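Local coordinates for flagellar basal body protein (Helicobacter pylori, PDB 5NPY) that probably polymerises into the flagellar hook, the flexible joint that passes torque from the cell-envelope motor to the filament, at residues A[89-94]-A[505-510]; A[266-271]-A[389-394]; A[402-407]-A[412-417]; A[517-520]-A[524-527]. All coordinates share one frame; numbering follows the deposited sequence.

The modelled chain enters and leaves at the same end of the molecule, and contact 1 closes its widest loop, joining 89-94 in strand 87-93 to 505-510 at the end of strand 499-509. Contacts 2 and 3 both fall within that loop, one after the other. Contact 2 ties the loop after strand 260-266 to the loop between strands 370-381 and 396-406, with its centre about 70 Å from that of contact 1. Contact 3 then closes the short connection of the long hairpin of strands 396-406 and 411-423. Contact 4, the hairpin 517-519/523-525, follows once contact 1 has closed, and touches it where Phe510 packs against Met526. No two loops cross.

Contact 1. Residues A[89-94]-A[505-510]; sequences MAYQGK and IGILAF
The phenol of Tyr91 gives its hydroxyl proton to the carbonyl of Lys94, OH to O 2.7 Å, and this bond, made from above the carbonyl plane, helps hold the ring that lies over Ile507. Strand 87-93 and the end of strand 499-509 belong to different sheets of what is probably the D1 domain and pack through their side chains; the short segments 89-94 and 505-509 run 19° apart. Met89 and Tyr91 meet Ile505 and Ile507, so each partner sends alternate side chains into the interface. The flat tyrosine ring receives the CD1 methyl of Ile507 over one face in a CH-pi contact, 3.9 Å from CD1 to the ring centroid. With CG anti to the backbone N (chi1 -178°), Tyr91 reaches across to this methyl, while the CG2 branch of Ile507 lies 3.7 Å from Tyr91 OH. Flexible Met89 meets branched Ile505 tip to tip: chi1 and chi2 bring SD to 3.7 Å from Ile505 CG1, and the bend at chi3 (79°) folds CE to 3.6 Å from Ile505 CD1. Phe97 and Ile557 complete this hydrophobic layer. Beyond it, small Ala509 lets the backbones approach, its CB lying 4.2 Å from Lys94 O.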
loop_
_atom_site.group_PDB
_atom_site.type_symbol
_atom_site.label_atom_id
_atom_site.label_comp_id
_atom_site.label_asym_id
_atom_site.label_seq_id
_atom_site.Cartn_x
_atom_site.Cartn_y
_atom_site.Cartn_z
ATOM N N MET A 89 -38.580 5.025 8.722
ATOM C CA MET A 89 -37.721 5.805 9.600
ATOM C C MET A 89 -38.552 6.858 10.313
ATOM O O MET A 89 -39.689 7.146 9.927
ATOM C CB MET A 89 -36.569 6.466 8.825
ATOM C CG MET A 89 -37.027 7.373 7.675
ATOM S SD MET A 89 -35.637 8.007 6.708
ATOM C CE MET A 89 -35.259 6.576 5.694
ATOM N N ALA A 90 -37.968 7.427 11.366
ATOM C CA ALA A 90 -38.630 8.440 12.176
ATOM C C ALA A 90 -37.639 9.536 12.533
ATOM O O ALA A 90 -36.476 9.259 12.840
ATOM C CB ALA A 90 -39.233 7.841 13.456
ATOM N N TYR A 91 -38.109 10.780 12.489
ATOM C CA TYR A 91 -37.299 11.954 12.781
ATOM C C TYR A 91 -37.672 12.491 14.156
ATOM O O TYR A 91 -38.851 12.747 14.426
ATOM C CB TYR A 91 -37.504 13.032 11.709
ATOM C CG TYR A 91 -36.655 14.277 11.897
ATOM C CD1 TYR A 91 -37.241 15.523 12.078
ATOM C CD2 TYR A 91 -35.262 14.207 11.893
ATOM C CE1 TYR A 91 -36.464 16.672 12.246
ATOM C CE2 TYR A 91 -34.481 15.349 12.063
ATOM C CZ TYR A 91 -35.092 16.576 12.237
ATOM O OH TYR A 91 -34.328 17.705 12.401
ATOM N N GLN A 92 -36.676 12.645 15.024
ATOM C CA GLN A 92 -36.838 13.340 16.295
ATOM C C GLN A 92 -36.277 14.748 16.181
ATOM O O GLN A 92 -35.276 14.969 15.500
ATOM C CB GLN A 92 -36.119 12.614 17.427
ATOM C CG GLN A 92 -36.799 11.382 17.958
ATOM C CD GLN A 92 -36.117 10.886 19.218
ATOM O OE1 GLN A 92 -36.364 9.774 19.677
ATOM N NE2 GLN A 92 -35.247 11.719 19.786
ATOM N N GLY A 93 -36.911 15.693 16.849
ATOM C CA GLY A 93 -36.476 17.078 16.787
ATOM C C GLY A 93 -37.339 17.916 15.865
ATOM O O GLY A 93 -38.407 17.500 15.406
ATOM N N LYS A 94 -36.851 19.132 15.597
ATOM C CA LYS A 94 -37.554 20.081 14.747
ATOM C C LYS A 94 -37.117 19.905 13.299
ATOM O O LYS A 94 -35.919 19.818 13.011
ATOM C CB LYS A 94 -37.293 21.517 15.203
ATOM C CG LYS A 94 -38.565 22.345 15.411
ATOM C CD LYS A 94 -39.445 21.731 16.504
ATOM C CE LYS A 94 -40.668 22.581 16.809
ATOM N NZ LYS A 94 -41.640 21.820 17.649
ATOM N N ILE A 505 -31.020 11.334 3.592
ATOM C CA ILE A 505 -32.407 11.787 3.600
ATOM C C ILE A 505 -32.444 13.299 3.768
ATOM O O ILE A 505 -31.822 13.856 4.683
ATOM C CB ILE A 505 -33.196 11.093 4.722
ATOM C CG1 ILE A 505 -33.100 9.571 4.594
ATOM C CG2 ILE A 505 -34.663 11.535 4.698
ATOM C CD1 ILE A 505 -33.827 9.008 3.392
ATOM N N GLY A 506 -33.178 13.968 2.882
ATOM C CA GLY A 506 -33.408 15.391 3.052
ATOM C C GLY A 506 -34.120 15.693 4.361
ATOM O O GLY A 506 -35.023 14.965 4.790
ATOM N N ILE A 507 -33.679 16.769 5.014
ATOM C CA ILE A 507 -34.303 17.306 6.217
ATOM C C ILE A 507 -34.270 18.822 6.097
ATOM O O ILE A 507 -33.230 19.398 5.766
ATOM C CB ILE A 507 -33.588 16.853 7.510
ATOM C CG1 ILE A 507 -33.767 15.357 7.748
ATOM C CG2 ILE A 507 -34.127 17.609 8.718
ATOM C CD1 ILE A 507 -35.133 14.981 8.302
ATOM N N LEU A 508 -35.401 19.468 6.343
ATOM C CA LEU A 508 -35.489 20.921 6.299
ATOM C C LEU A 508 -36.258 21.409 7.518
ATOM O O LEU A 508 -37.223 20.771 7.951
ATOM C CB LEU A 508 -36.170 21.421 5.016
ATOM C CG LEU A 508 -35.453 21.090 3.703
ATOM C CD1 LEU A 508 -36.385 21.302 2.538
ATOM C CD2 LEU A 508 -34.195 21.934 3.537
ATOM N N ALA A 509 -35.816 22.535 8.071
ATOM C CA ALA A 509 -36.444 23.150 9.227
ATOM C C ALA A 509 -36.868 24.572 8.887
ATOM O O ALA A 509 -36.510 25.124 7.844
ATOM C CB ALA A 509 -35.505 23.147 10.441
ATOM N N PHE A 510 -37.642 25.159 9.794
ATOM C CA PHE A 510 -38.136 26.514 9.637
ATOM C C PHE A 510 -38.163 27.177 11.000
ATOM O O PHE A 510 -38.323 26.509 12.023
ATOM C CB PHE A 510 -39.539 26.550 9.035
ATOM C CG PHE A 510 -39.660 25.824 7.731
ATOM C CD1 PHE A 510 -39.885 24.456 7.702
ATOM C CD2 PHE A 510 -39.565 26.515 6.529
ATOM C CE1 PHE A 510 -40.002 23.790 6.494
ATOM C CE2 PHE A 510 -39.684 25.855 5.321
ATOM C CZ PHE A 510 -39.898 24.492 5.302
#

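Contact 2. Residues A[266-271]-A[389-394]; sequences YGDAEK and PTSKRK
Asp268 and Ser391 mark the nearest approach of two irregular loops, their CA atoms 6.5 Å apart. The first loop folds into a type I beta turn from Asp268 to Lys271, closed by a weak backbone bond from Lys271 N to Asp268 O. Asp268 reinforces it with an Asx turn: OD2 accepts from Glu270 N at 2.9 Å, the donor lying on the anti side and 29° out of the carboxylate plane. Aspartate suits the place because its second oxygen remains available to the other loop. Asp268 swings its carboxylate away from its own backbone N (chi1 -173°), which takes OD1 to 2.7 Å from Ser391 OG, although the single hydroxyl proton may go to Ser388 O instead. A water donating to Asp268 OD1 also bonds to Thr390 OG1, which is hydrogen-bonded to Ser388 OG as well. Another gives its protons to Asp268 OD2 and Glu270 OE1 and accepts from Lys392 N, so both carboxylates share one bridge. Glu270, long enough to cross the gap, completes the seam with a salt bridge: Lys392 NZ meets OE1 at 2.8 Å on its syn lone pair, the two chains crossing at about a right angle. Lys271 NZ turns to Ser388 OG. The contact lies on the surface, joining the loop between strands 260-266 and 275-276 to that between strands 370-381 and 396-406, whose Arg393 lines the tris-hydroxymethyl-methyl-ammonium pocket.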
loop_
_atom_site.group_PDB
_atom_site.type_symbol
_atom_site.label_atom_id
_atom_site.label_comp_id
_atom_site.label_asym_id
_atom_site.label_seq_id
_atom_site.Cartn_x
_atom_site.Cartn_y
_atom_site.Cartn_z
ATOM N N TYR A 266 37.529 -2.294 7.065
ATOM C CA TYR A 266 36.214 -2.022 6.512
ATOM C C TYR A 266 35.830 -0.572 6.748
ATOM O O TYR A 266 35.954 -0.057 7.867
ATOM C CB TYR A 266 35.158 -2.953 7.112
ATOM C CG TYR A 266 33.766 -2.689 6.582
ATOM C CD1 TYR A 266 32.879 -1.853 7.268
ATOM C CD2 TYR A 266 33.336 -3.260 5.376
ATOM C CE1 TYR A 266 31.599 -1.591 6.770
ATOM C CE2 TYR A 266 32.049 -3.013 4.877
ATOM C CZ TYR A 266 31.189 -2.186 5.583
ATOM O OH TYR A 266 29.934 -1.933 5.106
ATOM N N GLY A 267 35.330 0.064 5.698
ATOM C CA GLY A 267 34.899 1.446 5.765
ATOM C C GLY A 267 34.857 2.057 4.377
ATOM O O GLY A 267 35.131 1.399 3.372
ATOM N N ASP A 268 34.485 3.338 4.343
ATOM C CA ASP A 268 34.433 4.121 3.103
ATOM C C ASP A 268 35.688 3.876 2.264
ATOM O O ASP A 268 36.800 4.213 2.688
ATOM C CB ASP A 268 34.269 5.615 3.435
ATOM C CG ASP A 268 34.036 6.503 2.186
ATOM O OD1 ASP A 268 33.354 7.542 2.318
ATOM O OD2 ASP A 268 34.533 6.181 1.083
ATOM N N ALA A 269 35.528 3.269 1.083
ATOM C CA ALA A 269 36.685 2.907 0.264
ATOM C C ALA A 269 37.556 4.111 -0.115
ATOM O O ALA A 269 38.728 3.921 -0.461
ATOM C CB ALA A 269 36.233 2.166 -1.008
ATOM N N GLU A 270 37.033 5.338 -0.037
ATOM C CA GLU A 270 37.803 6.514 -0.431
ATOM C C GLU A 270 38.543 7.189 0.722
ATOM O O GLU A 270 39.327 8.111 0.466
ATOM C CB GLU A 270 36.894 7.538 -1.127
ATOM C CG GLU A 270 36.124 6.935 -2.290
ATOM C CD GLU A 270 35.604 7.950 -3.289
ATOM O OE1 GLU A 270 34.485 8.474 -3.095
ATOM O OE2 GLU A 270 36.310 8.207 -4.286
ATOM N N LYS A 271 38.576 6.942 1.790
ATOM C CA LYS A 271 39.027 7.362 3.111
ATOM C C LYS A 271 40.061 6.384 3.644
ATOM O O LYS A 271 40.189 5.255 3.161
ATOM C CB LYS A 271 37.864 7.449 4.096
ATOM C CG LYS A 271 36.824 8.462 3.706
ATOM C CD LYS A 271 37.357 9.884 3.804
ATOM C CE LYS A 271 36.280 10.898 3.401
ATOM N NZ LYS A 271 35.102 10.901 4.359
ATOM N N PRO A 389 28.636 12.578 4.864
ATOM C CA PRO A 389 27.804 12.939 3.702
ATOM C C PRO A 389 28.510 12.814 2.353
ATOM O O PRO A 389 27.830 12.684 1.332
ATOM C CB PRO A 389 27.404 14.396 3.987
ATOM C CG PRO A 389 27.785 14.669 5.447
ATOM C CD PRO A 389 28.347 13.422 6.040
ATOM N N THR A 390 29.846 12.816 2.310
ATOM C CA THR A 390 30.527 12.629 1.024
ATOM C C THR A 390 30.617 11.172 0.570
ATOM O O THR A 390 31.005 10.928 -0.582
ATOM C CB THR A 390 31.951 13.196 1.058
ATOM O OG1 THR A 390 32.805 12.343 1.835
ATOM C CG2 THR A 390 31.954 14.586 1.641
ATOM N N SER A 391 30.304 10.206 1.436
ATOM C CA SER A 391 30.457 8.797 1.072
ATOM C C SER A 391 29.478 8.449 -0.035
ATOM O O SER A 391 28.296 8.795 0.043
ATOM C CB SER A 391 30.218 7.894 2.288
ATOM O OG SER A 391 31.002 8.303 3.390
ATOM N N LYS A 392 29.965 7.784 -1.079
ATOM C CA LYS A 392 29.075 7.472 -2.191
ATOM C C LYS A 392 28.075 6.373 -1.856
ATOM O O LYS A 392 27.035 6.287 -2.513
ATOM C CB LYS A 392 29.888 7.080 -3.420
ATOM C CG LYS A 392 30.704 8.225 -3.933
ATOM C CD LYS A 392 31.621 7.815 -5.059
ATOM C CE LYS A 392 32.143 9.058 -5.734
ATOM N NZ LYS A 392 32.779 9.959 -4.721
ATOM N N ARG A 393 28.365 5.530 -0.858
ATOM C CA ARG A 393 27.443 4.458 -0.510
ATOM C C ARG A 393 27.056 4.629 0.949
ATOM O O ARG A 393 27.104 3.676 1.740
ATOM C CB ARG A 393 28.073 3.093 -0.782
ATOM C CG ARG A 393 28.541 2.892 -2.243
ATOM C CD ARG A 393 29.293 1.578 -2.354
ATOM N NE ARG A 393 28.436 0.468 -1.930
ATOM C CZ ARG A 393 27.981 -0.517 -2.705
ATOM N NH1 ARG A 393 28.325 -0.624 -3.983
ATOM N NH2 ARG A 393 27.214 -1.446 -2.155
ATOM N N LYS A 394 26.690 5.863 1.307
ATOM C CA LYS A 394 26.231 6.138 2.659
ATOM C C LYS A 394 24.886 5.474 2.952
ATOM O O LYS A 394 24.680 4.914 4.044
ATOM C CB LYS A 394 26.127 7.649 2.875
ATOM C CG LYS A 394 26.117 8.054 4.336
ATOM C CD LYS A 394 24.888 8.840 4.661
ATOM C CE LYS A 394 24.746 10.044 3.743
ATOM N NZ LYS A 394 23.322 10.424 3.671
HETATM O O HOH W 1 33.000 7.393 -0.935
HETATM O O HOH W 2 34.077 9.830 1.330
#

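Contact 3. Residues A[402-407]-A[412-417]; sequences SYIVDP and PINDPT
The ring of Tyr403 is met obliquely by two prolines at its two delta carbons: Pro412 CG lies 4.2 Å from CD1, and Pro416 CB the same distance from CD2. Pro412 stands alongside the ring, pointing the same way, while Pro416 slants past it. Both are compact, rigid partners for an aromatic ring, whose hydroxyl is taken up by Glu376. A chi1 of 49°, with CG between the backbone N and the carbonyl carbon, sets the ring so that both prolines approach from the same side of its plane. These residues belong to the antiparallel hairpin of strands 396-406 and 411-423, whose pairing is broken here. Ser402 and Thr417 form a hydrogen-bonded pair, with Thr417 N straight onto Ser402 O (2.7 Å, 175°) and Ser402 N returning a bond to Thr417 O. Further on the register shifts by two residues, and Ile413 N bonds to Ile404 O at 2.8 Å. Proline has no N-H to give, but the CA atoms of Pro412 and Pro416 make CA-H...O contacts with Ile404 O and Ser402 O. Where the regular pair ends, one water donates to Ser402 O and Asp415 O and accepts from Thr417 OG1, so Ser402 O takes this water besides Thr417 N. Branched Ile404 and Ile413 fill the space beside Phe439 of strand 435-439, with CG2 of Ile404 3.6 Å from CD1 of Ile413.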
loop_
_atom_site.group_PDB
_atom_site.type_symbol
_atom_site.label_atom_id
_atom_site.label_comp_id
_atom_site.label_asym_id
_atom_site.label_seq_id
_atom_site.Cartn_x
_atom_site.Cartn_y
_atom_site.Cartn_z
ATOM N N SER A 402 10.115 -6.961 -8.788
ATOM C CA SER A 402 8.657 -6.975 -8.698
ATOM C C SER A 402 8.001 -7.534 -9.966
ATOM O O SER A 402 8.452 -7.269 -11.089
ATOM C CB SER A 402 8.099 -5.577 -8.422
ATOM O OG SER A 402 8.690 -4.969 -7.284
ATOM N N TYR A 403 6.899 -8.266 -9.775
ATOM C CA TYR A 403 6.172 -8.931 -10.856
ATOM C C TYR A 403 4.790 -9.307 -10.336
ATOM O O TYR A 403 4.503 -9.192 -9.136
ATOM C CB TYR A 403 6.924 -10.167 -11.363
ATOM C CG TYR A 403 7.364 -11.073 -10.226
ATOM C CD1 TYR A 403 6.546 -12.111 -9.782
ATOM C CD2 TYR A 403 8.581 -10.870 -9.570
ATOM C CE1 TYR A 403 6.932 -12.932 -8.723
ATOM C CE2 TYR A 403 8.963 -11.688 -8.491
ATOM C CZ TYR A 403 8.121 -12.720 -8.085
ATOM O OH TYR A 403 8.461 -13.542 -7.047
ATOM N N ILE A 404 3.941 -9.772 -11.256
ATOM C CA ILE A 404 2.548 -10.120 -10.981
ATOM C C ILE A 404 2.339 -11.598 -11.281
ATOM O O ILE A 404 2.647 -12.063 -12.385
ATOM C CB ILE A 404 1.584 -9.263 -11.817
ATOM C CG1 ILE A 404 1.735 -7.792 -11.455
ATOM C CG2 ILE A 404 0.152 -9.731 -11.610
ATOM C CD1 ILE A 404 0.882 -6.886 -12.311
ATOM N N VAL A 405 1.804 -12.342 -10.317
ATOM C CA VAL A 405 1.596 -13.770 -10.508
ATOM C C VAL A 405 0.104 -14.054 -10.538
ATOM O O VAL A 405 -0.680 -13.430 -9.815
ATOM C CB VAL A 405 2.318 -14.637 -9.448
ATOM C CG1 VAL A 405 3.331 -13.825 -8.675
ATOM C CG2 VAL A 405 1.330 -15.361 -8.525
ATOM N N ASP A 406 -0.286 -14.965 -11.411
ATOM C CA ASP A 406 -1.636 -15.495 -11.398
ATOM C C ASP A 406 -1.757 -16.477 -10.238
ATOM O O ASP A 406 -1.060 -17.501 -10.234
ATOM C CB ASP A 406 -1.941 -16.179 -12.727
ATOM C CG ASP A 406 -3.345 -16.767 -12.790
ATOM O OD1 ASP A 406 -4.196 -16.434 -11.937
ATOM O OD2 ASP A 406 -3.606 -17.550 -13.717
ATOM N N PRO A 407 -2.591 -16.203 -9.231
ATOM C CA PRO A 407 -2.740 -17.171 -8.135
ATOM C C PRO A 407 -3.299 -18.495 -8.602
ATOM O O PRO A 407 -3.123 -19.503 -7.912
ATOM C CB PRO A 407 -3.704 -16.468 -7.168
ATOM C CG PRO A 407 -4.522 -15.581 -8.047
ATOM C CD PRO A 407 -3.592 -15.127 -9.162
ATOM N N PRO A 412 4.000 -16.167 -12.816
ATOM C CA PRO A 412 4.005 -14.772 -13.263
ATOM C C PRO A 412 3.397 -14.620 -14.651
ATOM O O PRO A 412 3.596 -15.461 -15.531
ATOM C CB PRO A 412 5.492 -14.406 -13.267
ATOM C CG PRO A 412 6.137 -15.368 -12.334
ATOM C CD PRO A 412 5.339 -16.627 -12.399
ATOM N N ILE A 413 2.665 -13.517 -14.834
ATOM C CA ILE A 413 2.106 -13.099 -16.120
ATOM C C ILE A 413 3.114 -12.177 -16.788
ATOM O O ILE A 413 2.889 -11.678 -17.895
ATOM C CB ILE A 413 0.755 -12.374 -15.949
ATOM C CG1 ILE A 413 0.896 -11.215 -14.950
ATOM C CG2 ILE A 413 -0.355 -13.338 -15.518
ATOM C CD1 ILE A 413 -0.019 -10.043 -15.227
ATOM N N ASN A 414 4.259 -12.003 -16.140
ATOM C CA ASN A 414 5.054 -10.794 -16.228
ATOM C C ASN A 414 6.529 -11.146 -16.293
ATOM O O ASN A 414 6.951 -12.180 -15.773
ATOM C CB ASN A 414 4.811 -9.935 -14.968
ATOM C CG ASN A 414 4.258 -8.582 -15.277
ATOM O OD1 ASN A 414 3.861 -8.293 -16.404
ATOM N ND2 ASN A 414 4.224 -7.737 -14.273
ATOM N N ASP A 415 7.335 -10.241 -16.925
ATOM C CA ASP A 415 8.733 -10.366 -16.539
ATOM C C ASP A 415 8.997 -9.507 -15.304
ATOM O O ASP A 415 8.272 -8.544 -15.045
ATOM C CB ASP A 415 9.655 -9.923 -17.680
ATOM C CG ASP A 415 10.064 -11.071 -18.605
ATOM O OD1 ASP A 415 9.298 -12.057 -18.727
ATOM O OD2 ASP A 415 11.160 -10.972 -19.213
ATOM N N PRO A 416 9.995 -9.826 -14.494
ATOM C CA PRO A 416 10.269 -8.983 -13.318
ATOM C C PRO A 416 10.794 -7.601 -13.699
ATOM O O PRO A 416 11.528 -7.441 -14.677
ATOM C CB PRO A 416 11.313 -9.785 -12.529
ATOM C CG PRO A 416 11.849 -10.823 -13.512
ATOM C CD PRO A 416 10.708 -11.113 -14.444
ATOM N N THR A 417 10.389 -6.600 -12.909
ATOM C CA THR A 417 10.873 -5.227 -13.002
ATOM C C THR A 417 11.733 -4.908 -11.776
ATOM O O THR A 417 11.258 -4.994 -10.633
ATOM C CB THR A 417 9.714 -4.233 -13.094
ATOM O OG1 THR A 417 8.816 -4.610 -14.149
ATOM C CG2 THR A 417 10.260 -2.819 -13.362
HETATM O O HOH W 3 10.682 -3.490 -8.238
HETATM O O HOH W 4 7.088 -6.572 -13.824
#

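Contact 4. Residues A[517-520]-A[524-527]; sequences RKIG and YEMQ
Arg517 crosses Gln527 obliquely and curves round its OE1. Its CB starts 3.3 Å from Gln527 OE1, and CG and CD continue past the same oxygen. Anti torsions at chi1 (171°) and chi2 carry the chain outward, and a bend at chi3 (-58°) turns NE back to donate to Gln527 OE1 at 3.1 Å. The bond is bent (N-H...O 138°), and its donor sits above the amide carbonyl plane, not on a lone pair. At the tip, NH2 lies 3.5 Å from Gln527 OE1 and a little farther from CB, while NH1 comes within 4.1 Å of Glu525 OE2. This is a nearness of opposite charges without a salt bridge, since the carboxylate oxygen is well out of the guanidinium plane. Arginine is long enough to reach both partners. The glutamine is itself steadied, its NE2 donating to Gly515 O.

The backbone beneath is a short antiparallel hairpin, strands 517-519 and 523-525. Arg517 and Glu525 form a hydrogen-bonded pair, with Arg517 N to Glu525 O at 2.8 Å, and Lys518 and Tyr524 form the non-hydrogen-bonded pair beside it. Side chains alternate accordingly, Arg517 and Glu525 to one face and Lys518 and Tyr524 to the other. The methylenes of Lys518 give the phenol ring an apolar neighbour alongside, with CG 3.5 Å from Tyr524 CE2, while Lys518 NZ goes on to a weak bond with Gly520 O. Tyr524 also meets Trp96, which connects the hairpin to the rest of the fold. On the arginine's side, Ile519 sends its CD1 methyl to 3.5 Å from Glu525 CB.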
loop_
_atom_site.group_PDB
_atom_site.type_symbol
_atom_site.label_atom_id
_atom_site.label_comp_id
_atom_site.label_asym_id
_atom_site.label_seq_id
_atom_site.Cartn_x
_atom_site.Cartn_y
_atom_site.Cartn_z
ATOM N N ARG A 517 -48.666 25.728 5.392
ATOM C CA ARG A 517 -50.046 25.370 5.073
ATOM C C ARG A 517 -50.223 23.859 5.128
ATOM O O ARG A 517 -49.427 23.113 4.552
ATOM C CB ARG A 517 -50.447 25.881 3.685
ATOM C CG ARG A 517 -51.805 25.364 3.175
ATOM C CD ARG A 517 -52.030 25.699 1.696
ATOM N NE ARG A 517 -51.955 27.137 1.433
ATOM C CZ ARG A 517 -51.802 27.677 0.223
ATOM N NH1 ARG A 517 -51.703 26.897 -0.843
ATOM N NH2 ARG A 517 -51.741 28.995 0.078
ATOM N N LYS A 518 -51.280 23.418 5.793
ATOM C CA LYS A 518 -51.608 22.006 5.890
ATOM C C LYS A 518 -52.465 21.598 4.695
ATOM O O LYS A 518 -53.401 22.314 4.321
ATOM C CB LYS A 518 -52.342 21.740 7.202
ATOM C CG LYS A 518 -52.140 20.364 7.781
ATOM C CD LYS A 518 -52.415 20.386 9.272
ATOM C CE LYS A 518 -53.417 19.318 9.651
ATOM N NZ LYS A 518 -53.031 18.004 9.095
ATOM N N ILE A 519 -52.122 20.462 4.085
ATOM C CA ILE A 519 -52.890 19.872 2.990
ATOM C C ILE A 519 -53.216 18.439 3.394
ATOM O O ILE A 519 -52.753 17.473 2.776
ATOM C CB ILE A 519 -52.122 19.945 1.657
ATOM C CG1 ILE A 519 -51.795 21.395 1.317
ATOM C CG2 ILE A 519 -52.936 19.377 0.507
ATOM C CD1 ILE A 519 -50.446 21.842 1.789
ATOM N N GLY A 520 -54.000 18.294 4.455
ATOM C CA GLY A 520 -54.214 17.008 5.077
ATOM C C GLY A 520 -53.181 16.716 6.153
ATOM O O GLY A 520 -52.233 17.469 6.384
ATOM N N TYR A 524 -47.397 19.265 4.564
ATOM C CA TYR A 524 -47.449 20.710 4.719
ATOM C C TYR A 524 -46.765 21.328 3.501
ATOM O O TYR A 524 -46.235 20.617 2.648
ATOM C CB TYR A 524 -46.817 21.145 6.051
ATOM C CG TYR A 524 -47.549 20.593 7.264
ATOM C CD1 TYR A 524 -47.468 19.243 7.606
ATOM C CD2 TYR A 524 -48.330 21.420 8.062
ATOM C CE1 TYR A 524 -48.150 18.740 8.706
ATOM C CE2 TYR A 524 -49.000 20.929 9.160
ATOM C CZ TYR A 524 -48.914 19.592 9.476
ATOM O OH TYR A 524 -49.595 19.110 10.569
ATOM N N GLU A 525 -46.795 22.655 3.408
ATOM C CA GLU A 525 -46.317 23.354 2.223
ATOM C C GLU A 525 -46.013 24.787 2.617
ATOM O O GLU A 525 -46.602 25.316 3.560
ATOM C CB GLU A 525 -47.361 23.320 1.103
ATOM C CG GLU A 525 -46.812 23.068 -0.263
ATOM C CD GLU A 525 -47.862 23.283 -1.329
ATOM O OE1 GLU A 525 -47.651 22.847 -2.479
ATOM O OE2 GLU A 525 -48.914 23.889 -1.022
ATOM N N MET A 526 -45.081 25.406 1.904
ATOM C CA MET A 526 -44.812 26.818 2.124
ATOM C C MET A 526 -45.856 27.677 1.396
ATOM O O MET A 526 -46.535 27.221 0.469
ATOM C CB MET A 526 -43.391 27.156 1.665
ATOM C CG MET A 526 -42.312 26.261 2.296
ATOM S SD MET A 526 -40.619 26.479 1.659
ATOM C CE MET A 526 -40.736 25.701 0.035
ATOM N N GLN A 527 -45.986 28.931 1.841
ATOM C CA GLN A 527 -46.993 29.861 1.330
ATOM C C GLN A 527 -46.534 31.291 1.618
ATOM O O GLN A 527 -45.535 31.508 2.309
ATOM C CB GLN A 527 -48.360 29.579 1.960
ATOM C CG GLN A 527 -48.303 29.511 3.483
ATOM C CD GLN A 527 -49.642 29.222 4.115
ATOM O OE1 GLN A 527 -50.660 29.130 3.430
ATOM N NE2 GLN A 527 -49.648 29.070 5.433
#